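Local coordinates for protein Pab-dependent poly(a)-specific ribonuclease subunit PAN2 (Neurospora crassa, PDB 4CZX) that probably shortens mRNA poly(A) tails as the catalytic subunit of the cytoplasmic PAN2-PAN3 deadenylation complex, and is represented here by its N-terminal WD40 domain, at residues A[202-207]-A[255-260]; A[238-243]-A[269-274]. All coordinates share one frame; numbering follows the deposited sequence.

The chain meets 202-207 first, in the second strand of one propeller blade, and then 238-243 at the end of that blade's outermost strand. It crosses into the next blade, where 255-260 closes contact 1 and 269-274, on the following strand, closes contact 2. The two loops therefore cross: each begins in the first blade and ends in the second. Contact 1 ties the blades together deeper in the propeller, contact 2 farther out, their centres about 10 Å apart. They meet on the second blade, where strands 258-262 and 267-272 are neighbours in one sheet. L273 of contact 2 also packs on F204 of contact 1.

Contact 1. Residues A[202-207]-A[255-260]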
loop_
_atom_site.group_PDB
_atom_site.type_symbol
_atom_site.label_atom_id
_atom_site.label_comp_id
_atom_site.label_asym_id
_atom_site.label_seq_id
_atom_site.Cartn_x
_atom_site.Cartn_y
_atom_site.Cartn_z
ATOM N N ASN A 202 -35.007 17.205 -33.462
ATOM C CA ASN A 202 -34.880 17.170 -34.912
ATOM C C ASN A 202 -35.296 18.509 -35.531
ATOM O O ASN A 202 -34.902 18.816 -36.653
ATOM C CB ASN A 202 -35.705 16.011 -35.527
ATOM C CG ASN A 202 -35.111 14.637 -35.215
ATOM O OD1 ASN A 202 -33.902 14.497 -34.994
ATOM N ND2 ASN A 202 -35.964 13.616 -35.189
ATOM N N ASP A 203 -36.072 19.315 -34.802
ATOM C CA ASP A 203 -36.573 20.575 -35.359
ATOM C C ASP A 203 -35.933 21.854 -34.801
ATOM O O ASP A 203 -36.083 22.927 -35.401
ATOM C CB ASP A 203 -38.085 20.677 -35.166
ATOM C CG ASP A 203 -38.843 19.619 -35.941
ATOM O OD1 ASP A 203 -38.294 19.082 -36.932
ATOM O OD2 ASP A 203 -39.994 19.337 -35.553
ATOM N N PHE A 204 -35.247 21.767 -33.663
ATOM C CA PHE A 204 -34.711 22.968 -33.020
ATOM C C PHE A 204 -33.317 22.814 -32.435
ATOM O O PHE A 204 -32.912 21.722 -32.035
ATOM C CB PHE A 204 -35.630 23.429 -31.881
ATOM C CG PHE A 204 -37.040 23.726 -32.312
ATOM C CD1 PHE A 204 -37.371 24.959 -32.851
ATOM C CD2 PHE A 204 -38.034 22.776 -32.158
ATOM C CE1 PHE A 204 -38.685 25.227 -33.248
ATOM C CE2 PHE A 204 -39.345 23.041 -32.556
ATOM C CZ PHE A 204 -39.661 24.268 -33.093
ATOM N N ILE A 205 -32.593 23.930 -32.379
ATOM C CA ILE A 205 -31.476 24.076 -31.451
ATOM C C ILE A 205 -31.826 25.130 -30.410
ATOM O O ILE A 205 -32.443 26.151 -30.739
ATOM C CB ILE A 205 -30.169 24.505 -32.137
ATOM C CG1 ILE A 205 -29.955 23.753 -33.451
ATOM C CG2 ILE A 205 -28.978 24.342 -31.166
ATOM C CD1 ILE A 205 -28.733 24.239 -34.210
ATOM N N VAL A 206 -31.443 24.881 -29.160
ATOM C CA VAL A 206 -31.583 25.883 -28.111
ATOM C C VAL A 206 -30.267 26.000 -27.337
ATOM O O VAL A 206 -29.596 25.001 -27.066
ATOM C CB VAL A 206 -32.747 25.559 -27.143
ATOM C CG1 VAL A 206 -34.092 25.900 -27.776
ATOM C CG2 VAL A 206 -32.689 24.086 -26.686
ATOM N N THR A 207 -29.869 27.228 -27.009
ATOM C CA THR A 207 -28.621 27.421 -26.280
ATOM C C THR A 207 -28.753 28.445 -25.172
ATOM O O THR A 207 -29.608 29.340 -25.230
ATOM C CB THR A 207 -27.452 27.882 -27.192
ATOM O OG1 THR A 207 -27.755 29.168 -27.752
ATOM C CG2 THR A 207 -27.175 26.864 -28.301
ATOM N N MET A 255 -43.328 16.913 -25.187
ATOM C CA MET A 255 -43.868 18.146 -25.748
ATOM C C MET A 255 -42.837 18.723 -26.712
ATOM O O MET A 255 -41.908 19.430 -26.292
ATOM C CB MET A 255 -44.200 19.143 -24.644
ATOM C CG MET A 255 -45.229 18.654 -23.649
ATOM S SD MET A 255 -45.342 19.775 -22.249
ATOM C CE MET A 255 -47.086 19.702 -21.888
ATOM N N LEU A 256 -43.003 18.427 -28.000
ATOM C CA LEU A 256 -41.915 18.575 -28.971
ATOM C C LEU A 256 -41.469 20.003 -29.298
ATOM O O LEU A 256 -40.353 20.201 -29.775
ATOM C CB LEU A 256 -42.294 17.880 -30.276
ATOM C CG LEU A 256 -42.339 16.355 -30.169
ATOM C CD1 LEU A 256 -42.677 15.730 -31.516
ATOM C CD2 LEU A 256 -41.021 15.834 -29.643
ATOM N N THR A 257 -42.325 20.987 -29.063
ATOM C CA THR A 257 -41.956 22.375 -29.335
ATOM C C THR A 257 -41.691 23.148 -28.048
ATOM O O THR A 257 -41.710 24.378 -28.030
ATOM C CB THR A 257 -43.049 23.089 -30.119
ATOM O OG1 THR A 257 -44.234 23.151 -29.315
ATOM C CG2 THR A 257 -43.337 22.342 -31.406
ATOM N N THR A 258 -41.458 22.414 -26.973
ATOM C CA THR A 258 -41.325 23.010 -25.652
ATOM C C THR A 258 -39.895 22.869 -25.127
ATOM O O THR A 258 -39.256 21.831 -25.315
ATOM C CB THR A 258 -42.334 22.369 -24.672
ATOM O OG1 THR A 258 -43.666 22.701 -25.083
ATOM C CG2 THR A 258 -42.126 22.867 -23.265
ATOM N N ALA A 259 -39.397 23.934 -24.498
ATOM C CA ALA A 259 -38.091 23.928 -23.857
ATOM C C ALA A 259 -38.235 24.051 -22.343
ATOM O O ALA A 259 -39.181 24.667 -21.840
ATOM C CB ALA A 259 -37.221 25.060 -24.394
ATOM N N ILE A 260 -37.287 23.458 -21.631
ATOM C CA ILE A 260 -37.232 23.536 -20.183
ATOM C C ILE A 260 -36.018 24.375 -19.813
ATOM O O ILE A 260 -34.901 23.967 -20.066
ATOM C CB ILE A 260 -37.118 22.146 -19.548
ATOM C CG1 ILE A 260 -38.281 21.264 -20.018
ATOM C CG2 ILE A 260 -37.109 22.260 -18.041
ATOM C CD1 ILE A 260 -38.064 19.774 -19.725
#
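F204 and the turn residues L256 and T257 make a small van der Waals contact between adjacent propeller blades, where the second strand of one faces the entry to the second strand of the next. One ring corner of the phenylalanine does the touching. F204 CE2 lies 4.1 Å from the backbone oxygen of L256 and 4.2 Å from CA of T257, and the methyl CG2 of T257 is 4.2 Å from the same carbon. The ring meets the turn obliquely. With CG anti to its own carbonyl carbon (chi1 -58°), F204 turns its ring toward the L256-T257 turn of the neighbouring blade. The receiving surface is a type I turn from M255 to T258, closed by T258 N donating to M255 O at 3.1 Å. T257 is held from its polar end by D272, to which its OG1 is hydrogen-bonded. Farther along the strands V206 CG1 and A259 CB come no closer than 4.7 Å, and V249, which packs on both residues, bridges them, while M251 packs on F204 and V206. D203, the residue before F204, forms a salt bridge with R163. Apolar packing of this sort between successive four-stranded blades is characteristic of the WD40 beta-propeller.

Contact 2. Residues A[238-243]-A[269-274]; sequences NPVPFA and HVTDLL
F242 and V240, in the region of the outer edge strand of one blade, rest on H269, T271 and L273 of the third strand of the next blade and the turn beyond. The tight part lies at the two ends. At one, the F242 ring brings its edge to a face of H269 in a T-shaped stack, with ring planes at 73° and centroids 4.6 Å apart. CE1 of F242 leads, only 3.3 Å from CG of H269, so the edge sits above the rim of the imidazole instead of its middle. CB of H269 lies in the plane of the F242 ring. F242 reaches across because its CG is anti to the backbone N (chi1 -167°). Beyond the stack, H269 NE2 is hydrogen-bonded to Q267 OE1, which probably limits the rotation of the imidazole, and F242 also packs on V261 and N263. Replacing H269 by an alanine is likely to leave the F242 edge without its aromatic face and Q267 OE1 without this partner. At the other end, V240 CG2 meets L273 CD2 at 3.6 Å, the two side chains crossing at about a right angle. Between these ends the packing is looser: V240 CG1 and T271 CG2 point at each other tip to tip but stay 4.1 Å apart. The solvent side is formed by P239, P241 and A243, which are exposed and scarcely touch the other segment. Without a bond between polar atoms of 238-243 and 269-274, the two segments are held by an aromatic edge-to-face contact and one close aliphatic pair, while the histidine's polar end is served from within its own blade.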
loop_
_atom_site.group_PDB
_atom_site.type_symbol
_atom_site.label_atom_id
_atom_site.label_comp_id
_atom_site.label_asym_id
_atom_site.label_seq_id
_atom_site.Cartn_x
_atom_site.Cartn_y
_atom_site.Cartn_z
ATOM N N ASN A 238 -36.955 33.671 -33.048
ATOM C CA ASN A 238 -36.967 34.647 -31.966
ATOM C C ASN A 238 -36.461 33.989 -30.692
ATOM O O ASN A 238 -36.804 32.842 -30.405
ATOM C CB ASN A 238 -38.370 35.215 -31.740
ATOM C CG ASN A 238 -38.850 36.092 -32.895
ATOM O OD1 ASN A 238 -38.098 36.904 -33.437
ATOM N ND2 ASN A 238 -40.109 35.928 -33.265
ATOM N N PRO A 239 -35.640 34.708 -29.927
ATOM C CA PRO A 239 -35.167 34.133 -28.662
ATOM C C PRO A 239 -36.307 33.990 -27.657
ATOM O O PRO A 239 -37.327 34.676 -27.782
ATOM C CB PRO A 239 -34.121 35.142 -28.185
ATOM C CG PRO A 239 -34.445 36.404 -28.896
ATOM C CD PRO A 239 -35.022 36.012 -30.214
ATOM N N VAL A 240 -36.154 33.081 -26.704
ATOM C CA VAL A 240 -37.097 32.958 -25.602
ATOM C C VAL A 240 -36.653 33.822 -24.425
ATOM O O VAL A 240 -35.611 33.560 -23.807
ATOM C CB VAL A 240 -37.245 31.498 -25.137
ATOM C CG1 VAL A 240 -38.167 31.415 -23.922
ATOM C CG2 VAL A 240 -37.774 30.631 -26.271
ATOM N N PRO A 241 -37.440 34.859 -24.109
ATOM C CA PRO A 241 -37.111 35.756 -22.997
ATOM C C PRO A 241 -37.054 35.003 -21.677
ATOM O O PRO A 241 -37.950 34.215 -21.381
ATOM C CB PRO A 241 -38.266 36.765 -23.000
ATOM C CG PRO A 241 -38.871 36.665 -24.372
ATOM C CD PRO A 241 -38.703 35.237 -24.772
ATOM N N PHE A 242 -36.003 35.233 -20.901
ATOM C CA PHE A 242 -35.842 34.546 -19.634
ATOM C C PHE A 242 -35.097 35.454 -18.655
ATOM O O PHE A 242 -33.884 35.319 -18.458
ATOM C CB PHE A 242 -35.100 33.221 -19.842
ATOM C CG PHE A 242 -35.145 32.307 -18.658
ATOM C CD1 PHE A 242 -36.299 31.610 -18.343
ATOM C CD2 PHE A 242 -34.031 32.142 -17.856
ATOM C CE1 PHE A 242 -36.331 30.752 -17.250
ATOM C CE2 PHE A 242 -34.057 31.284 -16.764
ATOM C CZ PHE A 242 -35.203 30.589 -16.458
ATOM N N ALA A 243 -35.842 36.383 -18.056
ATOM C CA ALA A 243 -35.293 37.392 -17.146
ATOM C C ALA A 243 -34.453 36.843 -15.985
ATOM O O ALA A 243 -33.494 37.495 -15.571
ATOM C CB ALA A 243 -36.425 38.257 -16.592
ATOM N N HIS A 269 -38.538 27.427 -16.065
ATOM C CA HIS A 269 -39.687 27.707 -16.923
ATOM C C HIS A 269 -39.852 26.584 -17.931
ATOM O O HIS A 269 -38.882 26.175 -18.569
ATOM C CB HIS A 269 -39.535 29.031 -17.671
ATOM C CG HIS A 269 -39.546 30.239 -16.787
ATOM N ND1 HIS A 269 -39.699 31.516 -17.284
ATOM C CD2 HIS A 269 -39.418 30.371 -15.446
ATOM C CE1 HIS A 269 -39.671 32.382 -16.287
ATOM N NE2 HIS A 269 -39.496 31.713 -15.161
ATOM N N VAL A 270 -41.080 26.091 -18.070
ATOM C CA VAL A 270 -41.399 25.135 -19.121
ATOM C C VAL A 270 -42.150 25.935 -20.167
ATOM O O VAL A 270 -43.279 26.369 -19.928
ATOM C CB VAL A 270 -42.229 23.949 -18.607
ATOM C CG1 VAL A 270 -42.511 22.974 -19.736
ATOM C CG2 VAL A 270 -41.491 23.239 -17.483
ATOM N N THR A 271 -41.509 26.170 -21.306
ATOM C CA THR A 271 -41.994 27.176 -22.246
ATOM C C THR A 271 -42.112 26.671 -23.669
ATOM O O THR A 271 -41.162 26.111 -24.221
ATOM C CB THR A 271 -41.067 28.405 -22.269
ATOM O OG1 THR A 271 -40.875 28.887 -20.935
ATOM C CG2 THR A 271 -41.660 29.513 -23.134
ATOM N N ASP A 272 -43.276 26.881 -24.272
ATOM C CA ASP A 272 -43.436 26.543 -25.674
ATOM C C ASP A 272 -42.650 27.522 -26.526
ATOM O O ASP A 272 -42.839 28.731 -26.426
ATOM C CB ASP A 272 -44.902 26.551 -26.096
ATOM C CG ASP A 272 -45.064 26.247 -27.565
ATOM O OD1 ASP A 272 -44.906 27.182 -28.375
ATOM O OD2 ASP A 272 -45.331 25.078 -27.915
ATOM N N LEU A 273 -41.775 26.984 -27.371
ATOM C CA LEU A 273 -40.911 27.798 -28.215
ATOM C C LEU A 273 -41.699 28.674 -29.181
ATOM O O LEU A 273 -41.297 29.798 -29.473
ATOM C CB LEU A 273 -39.956 26.912 -29.010
ATOM C CG LEU A 273 -38.915 26.167 -28.164
ATOM C CD1 LEU A 273 -37.892 25.470 -29.051
ATOM C CD2 LEU A 273 -38.231 27.138 -27.220
ATOM N N LEU A 274 -42.816 28.151 -29.674
ATOM C CA LEU A 274 -43.587 28.830 -30.717
ATOM C C LEU A 274 -44.409 29.996 -30.165
ATOM O O LEU A 274 -44.725 30.936 -30.896
ATOM C CB LEU A 274 -44.494 27.830 -31.431
ATOM C CG LEU A 274 -43.722 26.659 -32.048
ATOM C CD1 LEU A 274 -44.658 25.619 -32.636
ATOM C CD2 LEU A 274 -42.744 27.161 -33.097
#